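Local coordinates for proximal thread matrix protein 1 (Mytilus galloprovincialis, PDB 4CN9) that probably binds collagen in the matrix of the mussel byssus through its von Willebrand factor type A domains, and carries zinc ions, at residues A[274-277]-A[278-282]; A[401-404]-A[405-408]; A[382-385]-A[386-389]. All blocks are in the same frame, centred on the assembly; numbering follows the deposited sequence.

Contact 1: A[274-277]-A[278-282]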
ATOM      1  N   GLN A 274       5.123  25.026 -16.937  1.00 20.47           N
ATOM      2  CA  GLN A 274       6.052  25.522 -15.924  1.00 22.26           C
ATOM      3  C   GLN A 274       5.545  25.275 -14.506  1.00 19.56           C
ATOM      4  O   GLN A 274       6.335  25.055 -13.588  1.00 20.79           O
ATOM      5  CB  GLN A 274       6.336  27.013 -16.107  1.00 24.80           C
ATOM      6  CG  GLN A 274       7.449  27.517 -15.194  1.00 26.68           C
ATOM      7  CD  GLN A 274       8.771  26.840 -15.490  1.00 30.60           C
ATOM      8  OE1 GLN A 274       9.127  26.639 -16.654  1.00 34.46           O
ATOM      9  NE2 GLN A 274       9.496  26.461 -14.444  1.00 28.59           N
ATOM     10  N   LEU A 275       4.232  25.348 -14.312  1.00 17.74           N
ATOM     11  CA  LEU A 275       3.659  25.071 -12.998  1.00 19.01           C
ATOM     12  C   LEU A 275       3.962  23.617 -12.599  1.00 19.78           C
ATOM     13  O   LEU A 275       4.318  23.322 -11.453  1.00 17.13           O
ATOM     14  CB  LEU A 275       2.157  25.353 -12.987  1.00 23.51           C
ATOM     15  CG  LEU A 275       1.737  26.832 -12.952  1.00 22.19           C
ATOM     16  CD1 LEU A 275       0.241  26.964 -13.150  1.00 25.64           C
ATOM     17  CD2 LEU A 275       2.165  27.498 -11.648  1.00 26.51           C
ATOM     18  N   MET A 276       3.850  22.715 -13.564  1.00 19.53           N
ATOM     19  CA  MET A 276       4.157  21.313 -13.332  1.00 20.19           C
ATOM     20  C   MET A 276       5.644  21.105 -13.023  1.00 18.74           C
ATOM     21  O   MET A 276       6.000  20.367 -12.096  1.00 19.91           O
ATOM     22  CB  MET A 276       3.715  20.476 -14.550  1.00 16.96           C
ATOM     23  CG  MET A 276       3.857  18.971 -14.361  1.00 21.23           C
ATOM     24  SD  MET A 276       3.369  18.065 -15.868  1.00 29.68           S
ATOM     25  CE  MET A 276       4.554  18.716 -17.022  1.00 26.83           C
ATOM     26  N   LYS A 277       6.521  21.770 -13.766  1.00 19.47           N
ATOM     27  CA  LYS A 277       7.947  21.699 -13.464  1.00 18.80           C
ATOM     28  C   LYS A 277       8.255  22.221 -12.059  1.00 20.73           C
ATOM     29  O   LYS A 277       9.048  21.621 -11.325  1.00 20.89           O
ATOM     30  CB  LYS A 277       8.759  22.474 -14.496  1.00 22.62           C
ATOM     31  CG  LYS A 277       8.781  21.847 -15.870  1.00 23.86           C
ATOM     32  CD  LYS A 277       9.432  22.806 -16.857  1.00 27.14           C
ATOM     33  CE  LYS A 277       9.828  22.117 -18.133  1.00 29.21           C
ATOM     34  NZ  LYS A 277      10.352  23.113 -19.128  1.00 32.29           N
ATOM     35  N   ASN A 278       7.633  23.335 -11.671  1.00 21.50           N
ATOM     36  CA  ASN A 278       7.879  23.895 -10.347  1.00 21.50           C
ATOM     37  C   ASN A 278       7.448  22.918  -9.260  1.00 20.59           C
ATOM     38  O   ASN A 278       8.089  22.814  -8.222  1.00 21.37           O
ATOM     39  CB  ASN A 278       7.153  25.226 -10.162  1.00 22.10           C
ATOM     40  CG  ASN A 278       7.753  26.355 -10.999  1.00 24.84           C
ATOM     41  OD1 ASN A 278       8.802  26.202 -11.634  1.00 24.60           O
ATOM     42  ND2 ASN A 278       7.088  27.505 -10.985  1.00 24.68           N
ATOM     43  N   PHE A 279       6.361  22.192  -9.504  1.00 18.98           N
ATOM     44  CA  PHE A 279       5.883  21.195  -8.550  1.00 22.50           C
ATOM     45  C   PHE A 279       6.963  20.130  -8.340  1.00 18.03           C
ATOM     46  O   PHE A 279       7.310  19.797  -7.214  1.00 18.09           O
ATOM     47  CB  PHE A 279       4.564  20.613  -9.074  1.00 19.33           C
ATOM     48  CG  PHE A 279       3.999  19.471  -8.267  1.00 16.99           C
ATOM     49  CD1 PHE A 279       3.351  19.699  -7.075  1.00 19.00           C
ATOM     50  CD2 PHE A 279       4.046  18.180  -8.751  1.00 19.28           C
ATOM     51  CE1 PHE A 279       2.802  18.658  -6.353  1.00 21.87           C
ATOM     52  CE2 PHE A 279       3.487  17.127  -8.030  1.00 18.44           C
ATOM     53  CZ  PHE A 279       2.862  17.373  -6.843  1.00 19.73           C
ATOM     54  N   MET A 280       7.528  19.621  -9.426  1.00 18.11           N
ATOM     55  CA  MET A 280       8.572  18.608  -9.323  1.00 16.51           C
ATOM     56  C   MET A 280       9.856  19.139  -8.677  1.00 18.19           C
ATOM     57  O   MET A 280      10.471  18.457  -7.850  1.00 16.58           O
ATOM     58  CB  MET A 280       8.848  18.019 -10.704  1.00 18.55           C
ATOM     59  CG  MET A 280       7.641  17.277 -11.222  1.00 21.11           C
ATOM     60  SD  MET A 280       7.847  16.532 -12.834  1.00 30.39           S
ATOM     61  CE  MET A 280       8.183  17.979 -13.843  1.00 22.14           C
ATOM     62  N   LYS A 281      10.260  20.351  -9.046  1.00 19.32           N
ATOM     63  CA  LYS A 281      11.410  20.992  -8.413  1.00 21.94           C
ATOM     64  C   LYS A 281      11.203  21.202  -6.906  1.00 19.65           C
ATOM     65  O   LYS A 281      12.133  21.021  -6.124  1.00 20.41           O
ATOM     66  CB  LYS A 281      11.724  22.322  -9.113  1.00 21.52           C
ATOM     67  CG  LYS A 281      12.341  22.124 -10.475  1.00 22.86           C
ATOM     68  CD  LYS A 281      12.046  23.274 -11.427  1.00 33.09           C
ATOM     69  CE  LYS A 281      12.390  24.596 -10.811  1.00 31.66           C
ATOM     70  NZ  LYS A 281      12.005  25.761 -11.648  1.00 31.65           N
ATOM     71  N   ASP A 282       9.988  21.572  -6.499  1.00 18.17           N
ATOM     72  CA  ASP A 282       9.680  21.741  -5.084  1.00 18.39           C
ATOM     73  C   ASP A 282       9.809  20.423  -4.321  1.00 21.39           C
ATOM     74  O   ASP A 282      10.286  20.395  -3.190  1.00 19.11           O
ATOM     75  CB  ASP A 282       8.288  22.348  -4.876  1.00 23.28           C
ATOM     76  CG  ASP A 282       8.224  23.827  -5.271  1.00 29.23           C
ATOM     77  OD1 ASP A 282       9.287  24.420  -5.522  1.00 25.45           O
ATOM     78  OD2 ASP A 282       7.108  24.393  -5.335  1.00 31.31           O
TER

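Contact 2: A[401-404]-A[405-408]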
ATOM      1  N   GLY A 401      -9.029  16.078 -18.579  1.00 26.95           N
ATOM      2  CA  GLY A 401      -8.697  15.193 -19.681  1.00 27.78           C
ATOM      3  C   GLY A 401      -8.243  13.790 -19.296  1.00 26.26           C
ATOM      4  O   GLY A 401      -8.183  12.914 -20.149  1.00 25.55           O
ATOM      5  N   PHE A 402      -7.900  13.578 -18.028  1.00 20.74           N
ATOM      6  CA  PHE A 402      -7.408  12.284 -17.587  1.00 20.28           C
ATOM      7  C   PHE A 402      -8.562  11.392 -17.142  1.00 22.00           C
ATOM      8  O   PHE A 402      -9.705  11.848 -16.967  1.00 19.59           O
ATOM      9  CB  PHE A 402      -6.407  12.453 -16.435  1.00 18.27           C
ATOM     10  CG  PHE A 402      -7.043  12.929 -15.170  1.00 17.90           C
ATOM     11  CD1 PHE A 402      -7.184  14.280 -14.916  1.00 22.02           C
ATOM     12  CD2 PHE A 402      -7.535  12.022 -14.246  1.00 20.72           C
ATOM     13  CE1 PHE A 402      -7.793  14.720 -13.742  1.00 23.19           C
ATOM     14  CE2 PHE A 402      -8.147  12.455 -13.088  1.00 21.50           C
ATOM     15  CZ  PHE A 402      -8.282  13.809 -12.843  1.00 22.34           C
ATOM     16  N   LEU A 403      -8.252  10.116 -16.949  1.00 18.79           N
ATOM     17  CA  LEU A 403      -9.210   9.157 -16.418  1.00 17.96           C
ATOM     18  C   LEU A 403      -8.728   8.613 -15.079  1.00 18.46           C
ATOM     19  O   LEU A 403      -7.618   8.071 -14.971  1.00 19.68           O
ATOM     20  CB  LEU A 403      -9.394   7.989 -17.384  1.00 20.12           C
ATOM     21  CG  LEU A 403     -10.095   8.313 -18.692  1.00 20.91           C
ATOM     22  CD1 LEU A 403     -10.001   7.127 -19.624  1.00 22.83           C
ATOM     23  CD2 LEU A 403     -11.534   8.677 -18.411  1.00 23.79           C
ATOM     24  N   LYS A 404      -9.577   8.742 -14.069  1.00 18.20           N
ATOM     25  CA  LYS A 404      -9.222   8.348 -12.710  1.00 19.44           C
ATOM     26  C   LYS A 404      -9.051   6.837 -12.575  1.00 21.33           C
ATOM     27  O   LYS A 404      -8.296   6.358 -11.723  1.00 18.14           O
ATOM     28  CB  LYS A 404     -10.296   8.832 -11.732  1.00 18.33           C
ATOM     29  CG  LYS A 404      -9.903   8.613 -10.285  1.00 26.83           C
ATOM     30  CD  LYS A 404     -10.797   9.358  -9.315  1.00 28.03           C
ATOM     31  CE  LYS A 404     -10.285   9.171  -7.894  1.00 33.60           C
ATOM     32  NZ  LYS A 404     -11.234   9.703  -6.875  1.00 44.97           N
ATOM     33  N   SER A 405      -9.784   6.086 -13.392  1.00 19.50           N
ATOM     34  CA  SER A 405      -9.655   4.632 -13.430  1.00 19.97           C
ATOM     35  C   SER A 405      -8.205   4.222 -13.715  1.00 16.79           C
ATOM     36  O   SER A 405      -7.669   3.301 -13.096  1.00 19.29           O
ATOM     37  CB  SER A 405     -10.549   4.081 -14.541  1.00 18.98           C
ATOM     38  OG  SER A 405     -10.389   4.892 -15.690  1.00 20.58           O
ATOM     39  N   GLU A 406      -7.584   4.914 -14.661  1.00 18.51           N
ATOM     40  CA  GLU A 406      -6.208   4.633 -15.050  1.00 16.47           C
ATOM     41  C   GLU A 406      -5.223   5.002 -13.937  1.00 17.20           C
ATOM     42  O   GLU A 406      -4.259   4.268 -13.686  1.00 17.66           O
ATOM     43  CB  GLU A 406      -5.870   5.357 -16.362  1.00 20.62           C
ATOM     44  CG  GLU A 406      -6.735   4.878 -17.524  1.00 20.26           C
ATOM     45  CD  GLU A 406      -6.384   5.479 -18.889  1.00 25.41           C
ATOM     46  OE1 GLU A 406      -5.745   6.557 -18.970  1.00 17.89           O
ATOM     47  OE2 GLU A 406      -6.774   4.847 -19.900  1.00 24.87           O
ATOM     48  N   LEU A 407      -5.475   6.122 -13.264  1.00 16.92           N
ATOM     49  CA  LEU A 407      -4.668   6.498 -12.108  1.00 16.47           C
ATOM     50  C   LEU A 407      -4.746   5.392 -11.062  1.00 15.50           C
ATOM     51  O   LEU A 407      -3.733   4.968 -10.505  1.00 17.68           O
ATOM     52  CB  LEU A 407      -5.144   7.816 -11.512  1.00 16.46           C
ATOM     53  CG  LEU A 407      -5.127   9.050 -12.414  1.00 16.58           C
ATOM     54  CD1 LEU A 407      -5.609  10.236 -11.613  1.00 18.87           C
ATOM     55  CD2 LEU A 407      -3.751   9.287 -13.016  1.00 19.61           C
ATOM     56  N   ILE A 408      -5.955   4.908 -10.825  1.00 15.87           N
ATOM     57  CA  ILE A 408      -6.182   3.874  -9.822  1.00 17.01           C
ATOM     58  C   ILE A 408      -5.491   2.578 -10.239  1.00 18.44           C
ATOM     59  O   ILE A 408      -4.886   1.900  -9.406  1.00 17.56           O
ATOM     60  CB  ILE A 408      -7.696   3.636  -9.572  1.00 20.18           C
ATOM     61  CG1 ILE A 408      -8.314   4.819  -8.811  1.00 21.71           C
ATOM     62  CG2 ILE A 408      -7.910   2.352  -8.777  1.00 24.57           C
ATOM     63  CD1 ILE A 408      -9.863   4.834  -8.835  1.00 25.79           C
TER
HETATM   64  O   HOH W   1      -5.645   9.059 -17.550  1.00 17.64           O

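Contact 3: A[382-385]-A[386-389]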
ATOM      1  N   GLU A 382       2.244  -2.546 -17.125  1.00 19.67           N
ATOM      2  CA  GLU A 382       3.557  -1.960 -16.832  1.00 18.81           C
ATOM      3  C   GLU A 382       3.677  -1.589 -15.359  1.00 16.39           C
ATOM      4  O   GLU A 382       4.737  -1.734 -14.758  1.00 18.86           O
ATOM      5  CB  GLU A 382       3.842  -0.731 -17.715  1.00 19.08           C
ATOM      6  CG  GLU A 382       3.828  -0.994 -19.214  1.00 18.79           C
ATOM      7  CD  GLU A 382       4.888  -1.981 -19.672  1.00 23.32           C
ATOM      8  OE1 GLU A 382       5.919  -2.145 -18.986  1.00 25.38           O
ATOM      9  OE2 GLU A 382       4.675  -2.603 -20.731  1.00 29.83           O
ATOM     10  N   SER A 383       2.590  -1.119 -14.763  1.00 17.17           N
ATOM     11  CA  SER A 383       2.623  -0.773 -13.350  1.00 17.82           C
ATOM     12  C   SER A 383       2.712  -2.043 -12.507  1.00 19.39           C
ATOM     13  O   SER A 383       3.396  -2.066 -11.504  1.00 16.92           O
ATOM     14  CB  SER A 383       1.385   0.031 -12.946  1.00 22.90           C
ATOM     15  OG  SER A 383       0.205  -0.650 -13.345  1.00 26.61           O
ATOM     16  N   SER A 384       2.017  -3.102 -12.915  1.00 23.27           N
ATOM     17  CA  SER A 384       2.097  -4.368 -12.188  1.00 21.93           C
ATOM     18  C   SER A 384       3.542  -4.870 -12.103  1.00 19.52           C
ATOM     19  O   SER A 384       4.016  -5.254 -11.031  1.00 21.12           O
ATOM     20  CB  SER A 384       1.202  -5.419 -12.839  1.00 24.23           C
ATOM     21  OG  SER A 384       1.364  -6.667 -12.194  1.00 33.34           O
ATOM     22  N   LEU A 385       4.235  -4.845 -13.239  1.00 19.16           N
ATOM     23  CA  LEU A 385       5.627  -5.255 -13.325  1.00 21.62           C
ATOM     24  C   LEU A 385       6.519  -4.378 -12.458  1.00 20.17           C
ATOM     25  O   LEU A 385       7.379  -4.886 -11.744  1.00 20.99           O
ATOM     26  CB  LEU A 385       6.107  -5.230 -14.780  1.00 19.84           C
ATOM     27  CG  LEU A 385       5.488  -6.273 -15.716  1.00 26.55           C
ATOM     28  CD1 LEU A 385       6.175  -6.280 -17.085  1.00 25.44           C
ATOM     29  CD2 LEU A 385       5.549  -7.653 -15.090  1.00 28.04           C
ATOM     30  N   LEU A 386       6.321  -3.060 -12.509  1.00 19.32           N
ATOM     31  CA  LEU A 386       7.051  -2.163 -11.611  1.00 18.26           C
ATOM     32  C   LEU A 386       6.775  -2.470 -10.132  1.00 18.57           C
ATOM     33  O   LEU A 386       7.712  -2.549  -9.342  1.00 18.57           O
ATOM     34  CB  LEU A 386       6.724  -0.693 -11.899  1.00 18.95           C
ATOM     35  CG  LEU A 386       7.340  -0.075 -13.148  1.00 18.20           C
ATOM     36  CD1 LEU A 386       6.564   1.148 -13.569  1.00 16.69           C
ATOM     37  CD2 LEU A 386       8.791   0.271 -12.917  1.00 18.61           C
ATOM     38  N   ARG A 387       5.510  -2.642  -9.748  1.00 17.03           N
ATOM     39  CA  ARG A 387       5.197  -2.871  -8.330  1.00 21.06           C
ATOM     40  C   ARG A 387       5.742  -4.201  -7.815  1.00 20.10           C
ATOM     41  O   ARG A 387       6.170  -4.290  -6.660  1.00 19.37           O
ATOM     42  CB  ARG A 387       3.693  -2.741  -8.038  1.00 20.88           C
ATOM     43  CG  ARG A 387       3.148  -1.340  -8.344  1.00 21.65           C
ATOM     44  CD  ARG A 387       1.655  -1.178  -7.966  1.00 20.51           C
ATOM     45  NE  ARG A 387       0.832  -2.288  -8.447  1.00 22.75           N
ATOM     46  CZ  ARG A 387       0.089  -2.260  -9.538  1.00 26.05           C
ATOM     47  NH1 ARG A 387       0.034  -1.163 -10.285  1.00 28.97           N
ATOM     48  NH2 ARG A 387      -0.587  -3.341  -9.896  1.00 24.26           N
ATOM     49  N   LYS A 388       5.741  -5.215  -8.674  1.00 20.64           N
ATOM     50  CA  LYS A 388       6.336  -6.513  -8.342  1.00 20.05           C
ATOM     51  C   LYS A 388       7.845  -6.421  -8.086  1.00 23.84           C
ATOM     52  O   LYS A 388       8.416  -7.255  -7.385  1.00 24.14           O
ATOM     53  CB  LYS A 388       6.044  -7.538  -9.447  1.00 23.42           C
ATOM     54  CG  LYS A 388       4.595  -8.032  -9.438  1.00 32.30           C
ATOM     55  CD  LYS A 388       4.302  -9.035 -10.555  1.00 43.07           C
ATOM     56  CE  LYS A 388       2.798  -9.283 -10.686  1.00 48.52           C
ATOM     57  NZ  LYS A 388       2.196  -9.837  -9.439  1.00 59.36           N
ATOM     58  N   GLU A 389       8.485  -5.397  -8.645  1.00 25.03           N
ATOM     59  CA  GLU A 389       9.900  -5.150  -8.409  1.00 24.09           C
ATOM     60  C   GLU A 389      10.140  -4.284  -7.174  1.00 23.54           C
ATOM     61  O   GLU A 389      11.269  -3.919  -6.892  1.00 26.39           O
ATOM     62  CB  GLU A 389      10.528  -4.433  -9.606  1.00 26.29           C
ATOM     63  CG  GLU A 389      10.610  -5.243 -10.875  1.00 35.44           C
ATOM     64  CD  GLU A 389      11.005  -4.386 -12.073  1.00 39.42           C
ATOM     65  OE1 GLU A 389      11.429  -3.215 -11.869  1.00 40.25           O
ATOM     66  OE2 GLU A 389      10.884  -4.889 -13.215  1.00 52.12           O
TER
HETATM   67  O   HOH W   2       1.783  -6.590  -8.997  1.00 43.79           O

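Contact 1: A[274-277]-A[278-282]
Two donors share Asn278 OD1, one from each face of its amide. Gln274 NE2, one turn earlier on the helix, donates to Asn278 OD1 over 2.9 Å and arrives from above the carbonyl plane; Lys281 NZ reaches the same OD1 from the opposite face at 3.2 Å. The two side-chain amides are turned 60° against each other, and OD1 lies close to the plane of the glutamine amide, where an N-H can point at it. The bend in the Gln274 chain at chi2 (63°) carries NE2 round to this place. Asp326 ties the group to the next helix: Asp326 OD2 forms a salt bridge with Lys281 NZ and Asp326 OD1 accepts from Gln274 NE2, so the lysine charge has its stronger partner there.

Beneath this polar cluster runs the regular i to i+4 ladder of an alpha helix, with Asn278 N bonded to Gln274 O at 2.9 Å and Lys281 N to Lys277 O at 2.9 Å. On the buried side, Met280 CE lies 3.7 Å from Lys277 CA.

The helix 272-285 links strands 253-260 and 295-302 in a beta-alpha-beta crossover. Met276 and Met280 face Phe259 of the central strand, Lys277 extends to the carbonyl oxygens of Asp326 and Val328, and Phe279 packs against Met430 of helix 430-437.

Contact 2: A[401-404]-A[405-408]
Phe402 and Leu407 meet at about a right angle, the methyl CD1 of Leu407 approaching the ring obliquely, 3.7 Å from Phe402 CE2. The phenylalanine is brought there by a chi1 of 69°, which sets CG between the backbone N and the carbonyl carbon and brings the ring against Leu407.

A second pairing joins Leu403 to Glu406, three residues on. Leu403 occupies the N-cap position, where its side chain has no acceptor to offer. The Glu406 chain, extended beyond CG, slants across Leu403 and brings its carboxylate beside the leucine methyl, with OE2 4.0 Å from CD1. A water joins the leucine backbone to that carboxylate: it accepts from Leu403 N at 2.9 Å and is hydrogen-bonded to Glu406 OE1, 2.9 Å away; OE1 also accepts from the backbone N of Asn373. An alanine in place of Glu406 would probably leave that water and the Asn373 amide without their shared acceptor and uncover one side of Leu403.

Along the backbone, Leu403 O receives only weak bonds from Glu406 N and Leu407 N, whereas Ile408 N bonds soundly to Lys404 O at 2.9 Å. Ile408 CD1 leans obliquely against Lys404 CG, 4.0 Å away.

Helix 404-410 follows strand 391-398 and precedes the edge strand 417-420. Phe402 and Leu407 seat its start on Thr369 of strand 362-369 and Thr419 of strand 417-420, while Glu406 packs on Gln372.

Contact 3: A[382-385]-A[386-389]
Glu382 offers its carbonyl oxygen to Leu386, whose N donates to Glu382 O at 3.1 Å while its CG packs 3.5 Å from that oxygen. The carboxylate looks elsewhere, forming a salt bridge with Arg346 of helix 338-349.

Ser383 comes next and meets Arg387 twice. Arg387 N bonds to Ser383 O at 2.8 Å, nearly in line with the carbonyl bond, and a bend at chi3 (-47°) folds the guanidinium back over the same turn, so that Ser383 O and Ser384 CA lie over one of its faces. Arg387 NH1 ends 3.1 Å from Ser383 OG, a hydroxyl hydrogen-bonded to Pro379 O and Glu380 O one turn earlier.

Ser384 meets Lys388 through its hydroxyl. Its OG, anti to the backbone N (chi1 175°), lies 3.3 Å from Lys388 CE. A water 3.2 Å from Ser384 OG also takes a weak bond from Lys388 NZ, and the backbone below is joined by Lys388 N to Ser384 O.

Leu385 closes the segment: Glu389 N bonds weakly to Leu385 O, at 3.3 Å, and weakly to Leu386 O as well, while Glu389 CG rests against the Leu385 carbonyl.

Chemically, the aliphatic parts of Arg387 and Lys388 lie against Ser383 O and Ser384 O, so each chain runs close to a backbone carbonyl one turn back. The guanidinium spans two elements, for NH1 donates to Ile410 O at the end of helix 404-410, whereas the Lys388 ammonium reaches Ser384 through a water to which it bonds weakly. Fixed by its outside partner, the arginine head probably has little freedom to turn.

In the fold
All three contacts belong to the second von Willebrand factor type A domain and show how a turn takes its chemistry from its place in the fold. Contacts 1 and 3 are partly buried and lie on crossover helices of different beta-alpha-beta units, their centres 26 Å apart; contact 2 is a surface contact at a helix start. The first relies on a direct amide and ammonium network, the second on an apolar pair and a water, the third on a folded arginine. Contacts 2 and 3 are neighbours, nearest atoms about 6 Å apart: strand 391-398 follows contact 3's helix and precedes contact 2, and Arg387 bonds to the end of contact 2's helix. None lies at a zinc site.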